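PDB 2BDQ: copper homeostasis protein CutC from Streptococcus agalactiae, which probably binds copper ions and is thought to take part in copper homeostasis in the cytoplasm. Local coordinates for residues E180-Y192 with E198-T210. Residues are numbered along the deposited sequence; the frame is centred on the assembly and turned at random.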
loop_
_atom_site.group_PDB
_atom_site.type_symbol
_atom_site.label_atom_id
_atom_site.label_comp_id
_atom_site.label_asym_id
_atom_site.label_seq_id
_atom_site.Cartn_x
_atom_site.Cartn_y
_atom_site.Cartn_z
ATOM N N GLU A 180 -7.197 22.632 14.413
ATOM C CA GLU A 180 -5.875 22.272 14.919
ATOM C C GLU A 180 -4.787 22.191 13.864
ATOM O O GLU A 180 -5.007 21.697 12.761
ATOM C CB GLU A 180 -5.944 20.932 15.662
ATOM C CG GLU A 180 -6.522 21.004 17.077
ATOM C CD GLU A 180 -5.665 21.845 18.034
ATOM O OE1 GLU A 180 -5.932 23.065 18.170
ATOM O OE2 GLU A 180 -4.709 21.294 18.638
ATOM N N ILE A 181 -3.600 22.666 14.225
ATOM C CA ILE A 181 -2.459 22.628 13.328
ATOM C C ILE A 181 -1.457 21.597 13.870
ATOM O O ILE A 181 -1.086 21.626 15.046
ATOM C CB ILE A 181 -1.755 23.992 13.253
ATOM C CG1 ILE A 181 -2.694 25.037 12.639
ATOM C CG2 ILE A 181 -0.466 23.854 12.460
ATOM C CD1 ILE A 181 -3.003 24.830 11.172
HETATM N N MSE A 182 -1.014 20.693 13.006
HETATM C CA MSE A 182 -0.059 19.676 13.406
HETATM C C MSE A 182 1.178 19.762 12.520
HETATM O O MSE A 182 1.064 19.902 11.308
HETATM C CB MSE A 182 -0.705 18.285 13.311
HETATM C CG MSE A 182 0.268 17.128 13.535
HETATM SE SE MSE A 182 -0.587 15.411 13.865
HETATM C CE MSE A 182 -1.639 15.222 12.235
ATOM N N VAL A 183 2.359 19.692 13.122
ATOM C CA VAL A 183 3.580 19.757 12.326
ATOM C C VAL A 183 4.056 18.370 11.916
ATOM O O VAL A 183 3.958 17.409 12.686
ATOM C CB VAL A 183 4.720 20.471 13.081
ATOM C CG1 VAL A 183 4.409 21.945 13.189
ATOM C CG2 VAL A 183 4.901 19.859 14.469
ATOM N N GLY A 184 4.564 18.289 10.689
ATOM C CA GLY A 184 5.073 17.045 10.146
ATOM C C GLY A 184 6.191 17.314 9.152
ATOM O O GLY A 184 6.429 18.467 8.774
ATOM N N GLY A 185 6.875 16.252 8.732
ATOM C CA GLY A 185 7.972 16.381 7.785
ATOM C C GLY A 185 9.256 16.831 8.460
ATOM O O GLY A 185 9.483 18.026 8.630
ATOM N N GLY A 186 10.098 15.880 8.846
ATOM C CA GLY A 186 11.344 16.230 9.501
ATOM C C GLY A 186 11.164 16.510 10.982
ATOM O O GLY A 186 12.046 17.078 11.629
ATOM N N VAL A 187 10.016 16.119 11.523
ATOM C CA VAL A 187 9.743 16.322 12.940
ATOM C C VAL A 187 10.155 15.067 13.702
ATOM O O VAL A 187 9.557 13.999 13.528
ATOM C CB VAL A 187 8.243 16.595 13.194
ATOM C CG1 VAL A 187 7.993 16.792 14.671
ATOM C CG2 VAL A 187 7.801 17.822 12.416
ATOM N N THR A 188 11.178 15.200 14.543
ATOM C CA THR A 188 11.683 14.078 15.330
ATOM C C THR A 188 11.598 14.335 16.833
ATOM O O THR A 188 11.123 15.379 17.273
ATOM C CB THR A 188 13.157 13.790 15.009
ATOM O OG1 THR A 188 13.963 14.882 15.468
ATOM C CG2 THR A 188 13.358 13.619 13.514
ATOM N N ALA A 189 12.074 13.372 17.615
ATOM C CA ALA A 189 12.054 13.495 19.064
ATOM C C ALA A 189 13.060 14.538 19.552
ATOM O O ALA A 189 13.124 14.841 20.745
ATOM C CB ALA A 189 12.349 12.149 19.703
ATOM N N GLU A 190 13.843 15.094 18.637
ATOM C CA GLU A 190 14.835 16.091 19.025
ATOM C C GLU A 190 14.422 17.525 18.802
ATOM O O GLU A 190 14.965 18.430 19.437
ATOM C CB GLU A 190 16.142 15.855 18.285
ATOM C CG GLU A 190 16.896 14.651 18.771
ATOM C CD GLU A 190 18.250 14.546 18.129
ATOM O OE1 GLU A 190 19.033 15.518 18.232
ATOM O OE2 GLU A 190 18.533 13.493 17.521
ATOM N N ASN A 191 13.475 17.749 17.902
ATOM C CA ASN A 191 13.057 19.114 17.633
ATOM C C ASN A 191 11.577 19.408 17.832
ATOM O O ASN A 191 11.185 20.568 17.871
ATOM C CB ASN A 191 13.490 19.512 16.214
ATOM C CG ASN A 191 12.776 18.719 15.117
ATOM O OD1 ASN A 191 13.116 18.846 13.941
ATOM N ND2 ASN A 191 11.783 17.910 15.491
ATOM N N TYR A 192 10.767 18.368 17.991
ATOM C CA TYR A 192 9.329 18.558 18.136
ATOM C C TYR A 192 8.924 19.476 19.287
ATOM O O TYR A 192 7.985 20.261 19.151
ATOM C CB TYR A 192 8.618 17.195 18.237
ATOM C CG TYR A 192 8.433 16.643 19.631
ATOM C CD1 TYR A 192 7.317 16.990 20.403
ATOM C CD2 TYR A 192 9.370 15.770 20.183
ATOM C CE1 TYR A 192 7.143 16.476 21.686
ATOM C CE2 TYR A 192 9.203 15.254 21.463
ATOM C CZ TYR A 192 8.094 15.609 22.208
ATOM O OH TYR A 192 7.947 15.093 23.475
ATOM N N GLU A 198 7.775 27.350 19.943
ATOM C CA GLU A 198 8.048 28.566 19.180
ATOM C C GLU A 198 6.952 28.911 18.177
ATOM O O GLU A 198 6.935 30.015 17.627
ATOM C CB GLU A 198 9.385 28.442 18.439
ATOM C CG GLU A 198 10.587 28.264 19.347
ATOM C CD GLU A 198 10.813 29.451 20.277
ATOM O OE1 GLU A 198 11.025 29.224 21.485
ATOM O OE2 GLU A 198 10.785 30.604 19.801
ATOM N N THR A 199 6.036 27.980 17.938
ATOM C CA THR A 199 4.966 28.221 16.977
ATOM C C THR A 199 3.578 28.212 17.601
ATOM O O THR A 199 2.637 28.770 17.038
ATOM C CB THR A 199 4.977 27.158 15.855
ATOM O OG1 THR A 199 4.826 25.859 16.436
ATOM C CG2 THR A 199 6.285 27.217 15.067
ATOM N N GLY A 200 3.458 27.577 18.761
ATOM C CA GLY A 200 2.170 27.491 19.414
ATOM C C GLY A 200 1.448 26.212 19.022
ATOM O O GLY A 200 0.296 26.006 19.399
ATOM N N VAL A 201 2.120 25.355 18.251
ATOM C CA VAL A 201 1.543 24.081 17.820
ATOM C C VAL A 201 1.567 23.103 18.996
ATOM O O VAL A 201 2.533 23.073 19.749
ATOM C CB VAL A 201 2.353 23.478 16.638
ATOM C CG1 VAL A 201 1.847 22.073 16.311
ATOM C CG2 VAL A 201 2.230 24.385 15.414
ATOM N N LYS A 202 0.504 22.314 19.159
ATOM C CA LYS A 202 0.431 21.350 20.257
ATOM C C LYS A 202 0.414 19.891 19.808
ATOM O O LYS A 202 0.221 18.988 20.631
ATOM C CB LYS A 202 -0.810 21.607 21.119
ATOM C CG LYS A 202 -0.853 22.983 21.749
ATOM C CD LYS A 202 -1.599 23.956 20.855
ATOM C CE LYS A 202 -3.075 24.066 21.257
ATOM N NZ LYS A 202 -3.760 22.745 21.397
ATOM N N GLN A 203 0.608 19.654 18.512
ATOM C CA GLN A 203 0.609 18.292 17.974
ATOM C C GLN A 203 1.738 18.078 16.969
ATOM O O GLN A 203 1.958 18.897 16.080
ATOM C CB GLN A 203 -0.734 17.989 17.311
ATOM C CG GLN A 203 -1.918 18.258 18.223
ATOM C CD GLN A 203 -3.194 17.634 17.700
ATOM O OE1 GLN A 203 -3.261 16.420 17.494
ATOM N NE2 GLN A 203 -4.216 18.454 17.489
ATOM N N ALA A 204 2.448 16.965 17.111
ATOM C CA ALA A 204 3.559 16.655 16.227
ATOM C C ALA A 204 3.398 15.280 15.591
ATOM O O ALA A 204 3.026 14.312 16.255
ATOM C CB ALA A 204 4.871 16.729 16.998
ATOM N N HIS A 205 3.710 15.216 14.299
ATOM C CA HIS A 205 3.606 14.003 13.496
ATOM C C HIS A 205 4.985 13.593 12.987
ATOM O O HIS A 205 5.786 14.442 12.606
ATOM C CB HIS A 205 2.683 14.292 12.308
ATOM C CG HIS A 205 2.661 13.220 11.263
ATOM N ND1 HIS A 205 1.649 12.289 11.176
ATOM C CD2 HIS A 205 3.475 12.988 10.205
ATOM C CE1 HIS A 205 1.833 11.538 10.109
ATOM N NE2 HIS A 205 2.934 11.942 9.499
ATOM N N GLY A 206 5.254 12.292 12.967
ATOM C CA GLY A 206 6.540 11.834 12.478
ATOM C C GLY A 206 6.793 10.343 12.602
ATOM O O GLY A 206 6.193 9.663 13.445
ATOM N N THR A 207 7.674 9.825 11.748
ATOM C CA THR A 207 8.025 8.409 11.789
ATOM C C THR A 207 9.025 8.173 12.912
ATOM O O THR A 207 9.128 7.067 13.437
ATOM C CB THR A 207 8.662 7.929 10.471
ATOM O OG1 THR A 207 9.698 8.837 10.070
ATOM C CG2 THR A 207 7.615 7.823 9.380
ATOM N N ARG A 208 9.764 9.216 13.277
ATOM C CA ARG A 208 10.739 9.107 14.358
ATOM C C ARG A 208 10.387 10.102 15.463
ATOM O O ARG A 208 11.268 10.773 16.004
ATOM C CB ARG A 208 12.151 9.405 13.850
ATOM C CG ARG A 208 12.497 8.786 12.514
ATOM C CD ARG A 208 14.002 8.714 12.346
ATOM N NE ARG A 208 14.384 8.519 10.953
ATOM C CZ ARG A 208 14.357 9.480 10.034
ATOM N NH1 ARG A 208 13.967 10.705 10.368
ATOM N NH2 ARG A 208 14.715 9.218 8.784
ATOM N N ILE A 209 9.099 10.188 15.784
ATOM C CA ILE A 209 8.605 11.107 16.803
ATOM C C ILE A 209 9.070 10.694 18.204
ATOM O O ILE A 209 9.136 11.520 19.116
ATOM C CB ILE A 209 7.046 11.178 16.758
ATOM C CG1 ILE A 209 6.547 12.419 17.501
ATOM C CG2 ILE A 209 6.436 9.910 17.348
ATOM C CD1 ILE A 209 6.883 13.720 16.799
ATOM N N THR A 210 9.405 9.417 18.360
ATOM C CA THR A 210 9.870 8.878 19.638
ATOM C C THR A 210 11.300 8.339 19.556
ATOM O O THR A 210 12.103 8.679 20.452
ATOM C CB THR A 210 8.949 7.748 20.139
ATOM O OG1 THR A 210 8.832 6.731 19.133
ATOM C CG2 THR A 210 7.570 8.297 20.464
HETATM O O HOH W 1 -1.997 23.221 17.462
HETATM O O HOH W 2 7.526 14.201 10.693
HETATM O O HOH W 3 10.011 11.633 12.063
#
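V183 joins strands 180-183 and 203-206 through both its backbone polar atoms: its N donates to Q203 O (3.1 Å), and its O accepts from H205 N (2.7 Å) almost straight along the carbonyl. On one side of this parallel pair the packing is close and apolar. V183 CG1 meets V201 CG2, while A204 CB lies 3.9 Å from V187 CG1 and also touches the CB of Y192; I209, with CG1 swung opposite its backbone N (chi1 -163°), brings CD1 against V187 and Y192. The other side, toward the barrel interior, carries selenomethionine M182, whose SE rests 3.8 Å from H205 CB, and H205, whose ND1 is hydrogen-bonded to E5 OE2.

The solvent side lies at K202 and R208. Partly exposed E180 bends at chi2 (-64°) and presents OE2 to two donors: Q203 NE2 at 3.1 Å on the anti lone pair, with amide and carboxylate nearly coplanar, and K202 NZ at 3.3 Å on the syn side but tilted out of the carboxylate plane, a salt bridge. R24 holds the other end of the buried Q203 amide. Water bridges I181 O to K202 N; another takes V187 N, and weakly G185 N, and donates to H205 O; a third donates to V187 O and accepts from R208 N. A189 N reaches R208 O only weakly. With helix 192-199 between them, the strands form the right-handed beta-alpha-beta crossover that ends an eight-stranded TIM barrel.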